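PDB 1YOX: hypothetical protein PA3696 from Pseudomonas aeruginosa, which is of unknown function but belongs to the AIM24 family, named for mitochondrial biogenesis, within the cupin clan. Local coordinates for residues Ala36-Phe46 / Phe80-Ala91. Numbering follows the deposited sequence.
Sequences AMNYMTGDIRF and FTNEGQGKQHVA
Thr-41 sets OG1 between its backbone N and carbonyl carbon (chi1 57°), and Gln-88 folds its chain at chi2 (-70°), so that hydroxyl and amide meet where two antiparallel sheets pack face to face, a beta sandwich consistent with the cupin clan. OG1 serves both ways: it accepts from His-89 N at 2.8 Å in a nearly straight bond (173°) and donates to Gln-88 OE1 at 2.6 Å, from a position tilted out of the amide plane. The same OE1 receives a weak bond from Asp-43 N, which ties the type I turn of Thr-41 to Ile-44 to the start of strand 88-91. At the other end of that amide, NE2 donates to a water that in turn donates to Asp-43 OD1 (2.7 Å) and accepts from Gln-85 N, bridging the turn to the 83-87 loop.

The turn hands the chain from one sheet to the other. Before it, 37-40 runs antiparallel to 88-91; after it, 44-46 pairs with 80-82, as the reciprocal bonds of Arg-45 and Thr-81 prove (Arg-45 N to Thr-81 O, 2.8 Å). Arg-176 of a second subunit bonds to both Thr-41 O and Ile-44 O, and a strand of that chain extends the sheet beyond Tyr-39 and Met-40.

On the face of the sheet opposite Met-40 and Val-90, Ala-91 CB lies over one face of the Tyr-39 ring, 3.6 Å from its centroid, a CH-pi contact offset toward the rim; the phenol OH is held by Glu-21. Between the sheets, Met-40, a selenomethionine, brings SE to the edge of the Phe-80 ring, 5.1 Å from the centroid and near its plane: a Met-aromatic contact. Ile-44 CG2 reaches the same ring at its edge, while its CG1 packs against Val-90 CG2 at 3.5 Å.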
ATOM      1  N   ALA C  36      10.733   5.620 -11.322  1.00 36.57           N
ATOM      2  CA  ALA C  36      10.070   6.372 -10.249  1.00 36.78           C
ATOM      3  C   ALA C  36       9.291   7.647 -10.666  1.00 37.16           C
ATOM      4  O   ALA C  36       8.442   8.122  -9.908  1.00 37.17           O
ATOM      5  CB  ALA C  36      11.036   6.677  -9.142  1.00 35.68           C
HETATM    6  N   MSE C  37       9.545   8.184 -11.855  1.00 36.93           N
HETATM    7  CA  MSE C  37       8.857   9.400 -12.274  1.00 37.91           C
HETATM    8  C   MSE C  37       7.359   9.185 -12.543  1.00 36.80           C
HETATM    9  O   MSE C  37       6.969   8.237 -13.250  1.00 36.46           O
HETATM   10  CB  MSE C  37       9.541  10.023 -13.497  1.00 37.88           C
HETATM   11  CG  MSE C  37       8.887   9.666 -14.817  1.00 44.54           C
HETATM   12 SE   MSE C  37       7.504  10.960 -15.367  1.00 50.73          SE
HETATM   13  CE  MSE C  37       8.715  12.362 -15.053  1.00 51.50           C
ATOM     14  N   ASN C  38       6.537  10.071 -11.991  1.00 36.31           N
ATOM     15  CA  ASN C  38       5.083  10.068 -12.226  1.00 36.60           C
ATOM     16  C   ASN C  38       4.651  11.047 -13.313  1.00 37.09           C
ATOM     17  O   ASN C  38       3.747  10.734 -14.108  1.00 37.59           O
ATOM     18  CB  ASN C  38       4.313  10.488 -10.989  1.00 36.92           C
ATOM     19  CG  ASN C  38       4.531   9.586  -9.795  1.00 38.61           C
ATOM     20  OD1 ASN C  38       4.507  10.074  -8.667  1.00 43.58           O
ATOM     21  ND2 ASN C  38       4.694   8.285 -10.012  1.00 37.11           N
ATOM     22  N   TYR C  39       5.229  12.254 -13.292  1.00 36.43           N
ATOM     23  CA  TYR C  39       4.889  13.295 -14.243  1.00 36.60           C
ATOM     24  C   TYR C  39       5.949  14.377 -14.331  1.00 37.51           C
ATOM     25  O   TYR C  39       6.735  14.588 -13.414  1.00 36.77           O
ATOM     26  CB  TYR C  39       3.494  13.918 -13.976  1.00 36.12           C
ATOM     27  CG  TYR C  39       3.392  14.719 -12.687  1.00 35.48           C
ATOM     28  CD1 TYR C  39       2.807  14.157 -11.558  1.00 33.02           C
ATOM     29  CD2 TYR C  39       3.887  16.029 -12.593  1.00 35.31           C
ATOM     30  CE1 TYR C  39       2.713  14.846 -10.373  1.00 34.84           C
ATOM     31  CE2 TYR C  39       3.802  16.738 -11.372  1.00 36.65           C
ATOM     32  CZ  TYR C  39       3.203  16.131 -10.273  1.00 35.76           C
ATOM     33  OH  TYR C  39       3.077  16.767  -9.049  1.00 37.17           O
HETATM   34  N   MSE C  40       5.941  15.074 -15.456  1.00 38.63           N
HETATM   35  CA  MSE C  40       6.837  16.190 -15.674  1.00 41.37           C
HETATM   36  C   MSE C  40       6.182  17.220 -16.578  1.00 39.66           C
HETATM   37  O   MSE C  40       5.473  16.879 -17.532  1.00 39.43           O
HETATM   38  CB  MSE C  40       8.212  15.734 -16.212  1.00 41.06           C
HETATM   39  CG  MSE C  40       8.173  14.843 -17.412  1.00 43.50           C
HETATM   40 SE   MSE C  40       9.911  14.006 -17.885  1.00 49.61          SE
HETATM   41  CE  MSE C  40       9.077  12.797 -19.257  1.00 45.77           C
ATOM     42  N   THR C  41       6.414  18.481 -16.233  1.00 38.85           N
ATOM     43  CA  THR C  41       5.995  19.627 -17.035  1.00 38.15           C
ATOM     44  C   THR C  41       6.842  19.794 -18.300  1.00 38.92           C
ATOM     45  O   THR C  41       7.796  19.041 -18.547  1.00 38.11           O
ATOM     46  CB  THR C  41       5.961  20.953 -16.187  1.00 37.94           C
ATOM     47  OG1 THR C  41       7.245  21.182 -15.611  1.00 36.71           O
ATOM     48  CG2 THR C  41       4.930  20.887 -15.078  1.00 34.14           C
ATOM     49  N   GLY C  42       6.492  20.808 -19.090  1.00 39.71           N
ATOM     50  CA  GLY C  42       6.775  20.826 -20.526  1.00 40.35           C
ATOM     51  C   GLY C  42       8.216  20.938 -20.950  1.00 41.20           C
ATOM     52  O   GLY C  42       8.631  20.304 -21.925  1.00 41.71           O
ATOM     53  N   ASP C  43       8.992  21.739 -20.239  1.00 41.77           N
ATOM     54  CA  ASP C  43      10.386  21.958 -20.638  1.00 43.01           C
ATOM     55  C   ASP C  43      11.372  21.159 -19.799  1.00 42.50           C
ATOM     56  O   ASP C  43      12.552  21.499 -19.766  1.00 41.98           O
ATOM     57  CB  ASP C  43      10.747  23.465 -20.605  1.00 44.00           C
ATOM     58  CG  ASP C  43       9.636  24.365 -21.172  1.00 46.48           C
ATOM     59  OD1 ASP C  43       9.532  25.533 -20.725  1.00 46.79           O
ATOM     60  OD2 ASP C  43       8.860  23.902 -22.051  1.00 49.93           O
ATOM     61  N   ILE C  44      10.881  20.130 -19.094  1.00 43.27           N
ATOM     62  CA  ILE C  44      11.756  19.096 -18.487  1.00 43.49           C
ATOM     63  C   ILE C  44      12.309  18.127 -19.534  1.00 44.20           C
ATOM     64  O   ILE C  44      11.559  17.527 -20.268  1.00 43.75           O
ATOM     65  CB  ILE C  44      11.061  18.292 -17.351  1.00 43.66           C
ATOM     66  CG1 ILE C  44      11.052  19.109 -16.066  1.00 42.67           C
ATOM     67  CG2 ILE C  44      11.813  16.960 -17.043  1.00 42.47           C
ATOM     68  CD1 ILE C  44       9.731  19.652 -15.780  1.00 46.22           C
ATOM     69  N   ARG C  45      13.629  18.026 -19.602  1.00 46.07           N
ATOM     70  CA  ARG C  45      14.320  17.016 -20.405  1.00 48.71           C
ATOM     71  C   ARG C  45      15.037  15.999 -19.501  1.00 49.82           C
ATOM     72  O   ARG C  45      15.509  16.325 -18.396  1.00 49.00           O
ATOM     73  CB  ARG C  45      15.350  17.670 -21.340  1.00 49.35           C
ATOM     74  CG  ARG C  45      14.778  18.629 -22.417  1.00 51.41           C
ATOM     75  CD  ARG C  45      13.999  17.895 -23.507  1.00 54.67           C
ATOM     76  NE  ARG C  45      13.051  18.788 -24.167  1.00 56.39           N
ATOM     77  CZ  ARG C  45      11.759  18.891 -23.856  1.00 57.48           C
ATOM     78  NH1 ARG C  45      11.229  18.152 -22.882  1.00 57.59           N
ATOM     79  NH2 ARG C  45      10.998  19.749 -24.516  1.00 56.47           N
ATOM     80  N   PHE C  46      15.120  14.768 -19.985  1.00 51.78           N
ATOM     81  CA  PHE C  46      15.697  13.657 -19.214  1.00 53.89           C
ATOM     82  C   PHE C  46      16.786  12.936 -20.008  1.00 55.48           C
ATOM     83  O   PHE C  46      16.635  12.700 -21.213  1.00 55.89           O
ATOM     84  CB  PHE C  46      14.600  12.674 -18.816  1.00 53.77           C
ATOM     85  CG  PHE C  46      13.714  12.270 -19.958  1.00 54.40           C
ATOM     86  CD1 PHE C  46      14.113  11.280 -20.854  1.00 55.06           C
ATOM     87  CD2 PHE C  46      12.488  12.886 -20.146  1.00 54.59           C
ATOM     88  CE1 PHE C  46      13.297  10.903 -21.924  1.00 56.60           C
ATOM     89  CE2 PHE C  46      11.656  12.520 -21.206  1.00 55.46           C
ATOM     90  CZ  PHE C  46      12.059  11.526 -22.099  1.00 56.16           C
ATOM     91  N   PHE C  80      17.061  14.624 -14.733  1.00 43.76           N
ATOM     92  CA  PHE C  80      15.957  15.475 -15.199  1.00 42.53           C
ATOM     93  C   PHE C  80      16.376  16.944 -15.083  1.00 41.92           C
ATOM     94  O   PHE C  80      16.629  17.435 -13.994  1.00 41.25           O
ATOM     95  CB  PHE C  80      14.675  15.186 -14.395  1.00 41.80           C
ATOM     96  CG  PHE C  80      14.152  13.783 -14.582  1.00 41.20           C
ATOM     97  CD1 PHE C  80      14.729  12.704 -13.892  1.00 39.97           C
ATOM     98  CD2 PHE C  80      13.114  13.526 -15.465  1.00 40.18           C
ATOM     99  CE1 PHE C  80      14.263  11.399 -14.083  1.00 40.17           C
ATOM    100  CE2 PHE C  80      12.626  12.207 -15.642  1.00 40.32           C
ATOM    101  CZ  PHE C  80      13.199  11.155 -14.951  1.00 39.67           C
ATOM    102  N   THR C  81      16.472  17.630 -16.216  1.00 42.21           N
ATOM    103  CA  THR C  81      16.861  19.041 -16.225  1.00 41.94           C
ATOM    104  C   THR C  81      15.761  19.953 -16.750  1.00 41.95           C
ATOM    105  O   THR C  81      15.016  19.590 -17.687  1.00 41.50           O
ATOM    106  CB  THR C  81      18.179  19.268 -16.998  1.00 41.86           C
ATOM    107  OG1 THR C  81      19.154  18.357 -16.498  1.00 43.48           O
ATOM    108  CG2 THR C  81      18.721  20.692 -16.775  1.00 41.96           C
ATOM    109  N   ASN C  82      15.658  21.127 -16.113  1.00 41.89           N
ATOM    110  CA  ASN C  82      14.842  22.245 -16.608  1.00 41.63           C
ATOM    111  C   ASN C  82      15.548  23.010 -17.758  1.00 41.97           C
ATOM    112  O   ASN C  82      16.513  23.759 -17.533  1.00 40.72           O
ATOM    113  CB  ASN C  82      14.517  23.182 -15.458  1.00 42.04           C
ATOM    114  CG  ASN C  82      13.576  24.332 -15.849  1.00 41.03           C
ATOM    115  OD1 ASN C  82      13.097  25.066 -14.979  1.00 42.27           O
ATOM    116  ND2 ASN C  82      13.299  24.476 -17.125  1.00 38.09           N
ATOM    117  N   GLU C  83      15.050  22.797 -18.975  1.00 42.80           N
ATOM    118  CA  GLU C  83      15.600  23.406 -20.185  1.00 44.91           C
ATOM    119  C   GLU C  83      14.786  24.616 -20.640  1.00 45.21           C
ATOM    120  O   GLU C  83      14.943  25.084 -21.780  1.00 45.99           O
ATOM    121  CB  GLU C  83      15.604  22.392 -21.334  1.00 45.22           C
ATOM    122  CG  GLU C  83      16.230  21.066 -20.990  1.00 48.24           C
ATOM    123  CD  GLU C  83      17.657  20.976 -21.463  1.00 52.85           C
ATOM    124  OE1 GLU C  83      17.843  20.537 -22.620  1.00 55.55           O
ATOM    125  OE2 GLU C  83      18.580  21.368 -20.704  1.00 53.42           O
ATOM    126  N   GLY C  84      13.895  25.091 -19.775  1.00 45.09           N
ATOM    127  CA  GLY C  84      13.059  26.250 -20.081  1.00 44.64           C
ATOM    128  C   GLY C  84      13.572  27.514 -19.430  1.00 44.21           C
ATOM    129  O   GLY C  84      14.770  27.625 -19.124  1.00 44.08           O
ATOM    130  N   GLN C  85      12.643  28.436 -19.182  1.00 44.21           N
ATOM    131  CA  GLN C  85      12.946  29.832 -18.822  1.00 44.37           C
ATOM    132  C   GLN C  85      12.323  30.228 -17.491  1.00 44.03           C
ATOM    133  O   GLN C  85      12.656  31.278 -16.946  1.00 43.74           O
ATOM    134  CB  GLN C  85      12.395  30.804 -19.879  1.00 45.07           C
ATOM    135  CG  GLN C  85      12.281  30.269 -21.292  1.00 46.24           C
ATOM    136  CD  GLN C  85      13.625  29.942 -21.882  1.00 49.56           C
ATOM    137  OE1 GLN C  85      13.745  29.039 -22.735  1.00 48.37           O
ATOM    138  NE2 GLN C  85      14.667  30.685 -21.438  1.00 50.12           N
ATOM    139  N   GLY C  86      11.370  29.414 -17.028  1.00 43.49           N
ATOM    140  CA  GLY C  86      10.752  29.549 -15.734  1.00 43.18           C
ATOM    141  C   GLY C  86      10.755  28.231 -14.972  1.00 43.34           C
ATOM    142  O   GLY C  86      11.316  27.228 -15.433  1.00 43.70           O
ATOM    143  N   LYS C  87      10.112  28.243 -13.807  1.00 43.06           N
ATOM    144  CA  LYS C  87       9.987  27.071 -12.938  1.00 43.03           C
ATOM    145  C   LYS C  87       9.318  25.878 -13.625  1.00 42.43           C
ATOM    146  O   LYS C  87       8.232  26.026 -14.223  1.00 41.77           O
ATOM    147  CB  LYS C  87       9.143  27.409 -11.703  1.00 43.29           C
ATOM    148  CG  LYS C  87       9.910  27.974 -10.544  1.00 45.73           C
ATOM    149  CD  LYS C  87       8.948  28.388  -9.419  1.00 48.63           C
ATOM    150  CE  LYS C  87       9.665  29.291  -8.408  1.00 51.10           C
ATOM    151  NZ  LYS C  87       8.768  29.716  -7.296  1.00 52.33           N
ATOM    152  N   GLN C  88       9.939  24.704 -13.490  1.00 40.80           N
ATOM    153  CA  GLN C  88       9.336  23.472 -13.964  1.00 40.82           C
ATOM    154  C   GLN C  88       9.285  22.423 -12.850  1.00 40.65           C
ATOM    155  O   GLN C  88       9.924  22.558 -11.797  1.00 40.95           O
ATOM    156  CB  GLN C  88      10.097  22.925 -15.166  1.00 41.49           C
ATOM    157  CG  GLN C  88      10.184  23.838 -16.384  1.00 41.51           C
ATOM    158  CD  GLN C  88       8.864  24.014 -17.097  1.00 44.89           C
ATOM    159  OE1 GLN C  88       8.088  23.076 -17.225  1.00 47.02           O
ATOM    160  NE2 GLN C  88       8.599  25.235 -17.572  1.00 46.16           N
ATOM    161  N   HIS C  89       8.528  21.361 -13.089  1.00 39.54           N
ATOM    162  CA  HIS C  89       8.280  20.377 -12.057  1.00 38.39           C
ATOM    163  C   HIS C  89       8.383  18.954 -12.596  1.00 37.37           C
ATOM    164  O   HIS C  89       8.029  18.690 -13.766  1.00 37.11           O
ATOM    165  CB  HIS C  89       6.910  20.610 -11.432  1.00 37.93           C
ATOM    166  CG  HIS C  89       6.720  21.992 -10.891  1.00 39.99           C
ATOM    167  ND1 HIS C  89       6.932  22.315  -9.565  1.00 39.52           N
ATOM    168  CD2 HIS C  89       6.314  23.135 -11.498  1.00 40.11           C
ATOM    169  CE1 HIS C  89       6.679  23.601  -9.386  1.00 40.06           C
ATOM    170  NE2 HIS C  89       6.305  24.119 -10.543  1.00 38.52           N
ATOM    171  N   VAL C  90       8.874  18.057 -11.734  1.00 35.73           N
ATOM    172  CA  VAL C  90       8.879  16.608 -11.971  1.00 34.40           C
ATOM    173  C   VAL C  90       8.576  15.917 -10.642  1.00 33.28           C
ATOM    174  O   VAL C  90       9.215  16.232  -9.653  1.00 32.39           O
ATOM    175  CB  VAL C  90      10.273  16.067 -12.384  1.00 34.79           C
ATOM    176  CG1 VAL C  90      10.147  14.707 -13.057  1.00 31.75           C
ATOM    177  CG2 VAL C  90      11.035  17.027 -13.246  1.00 36.19           C
ATOM    178  N   ALA C  91       7.654  14.956 -10.633  1.00 31.80           N
ATOM    179  CA  ALA C  91       7.337  14.194  -9.425  1.00 31.42           C
ATOM    180  C   ALA C  91       7.844  12.720  -9.468  1.00 31.87           C
ATOM    181  O   ALA C  91       7.914  12.101 -10.549  1.00 31.21           O
ATOM    182  CB  ALA C  91       5.830  14.256  -9.120  1.00 30.14           C
TER
HETATM  183  O   HOH W   1      10.141  27.310 -18.837  1.00 42.71           O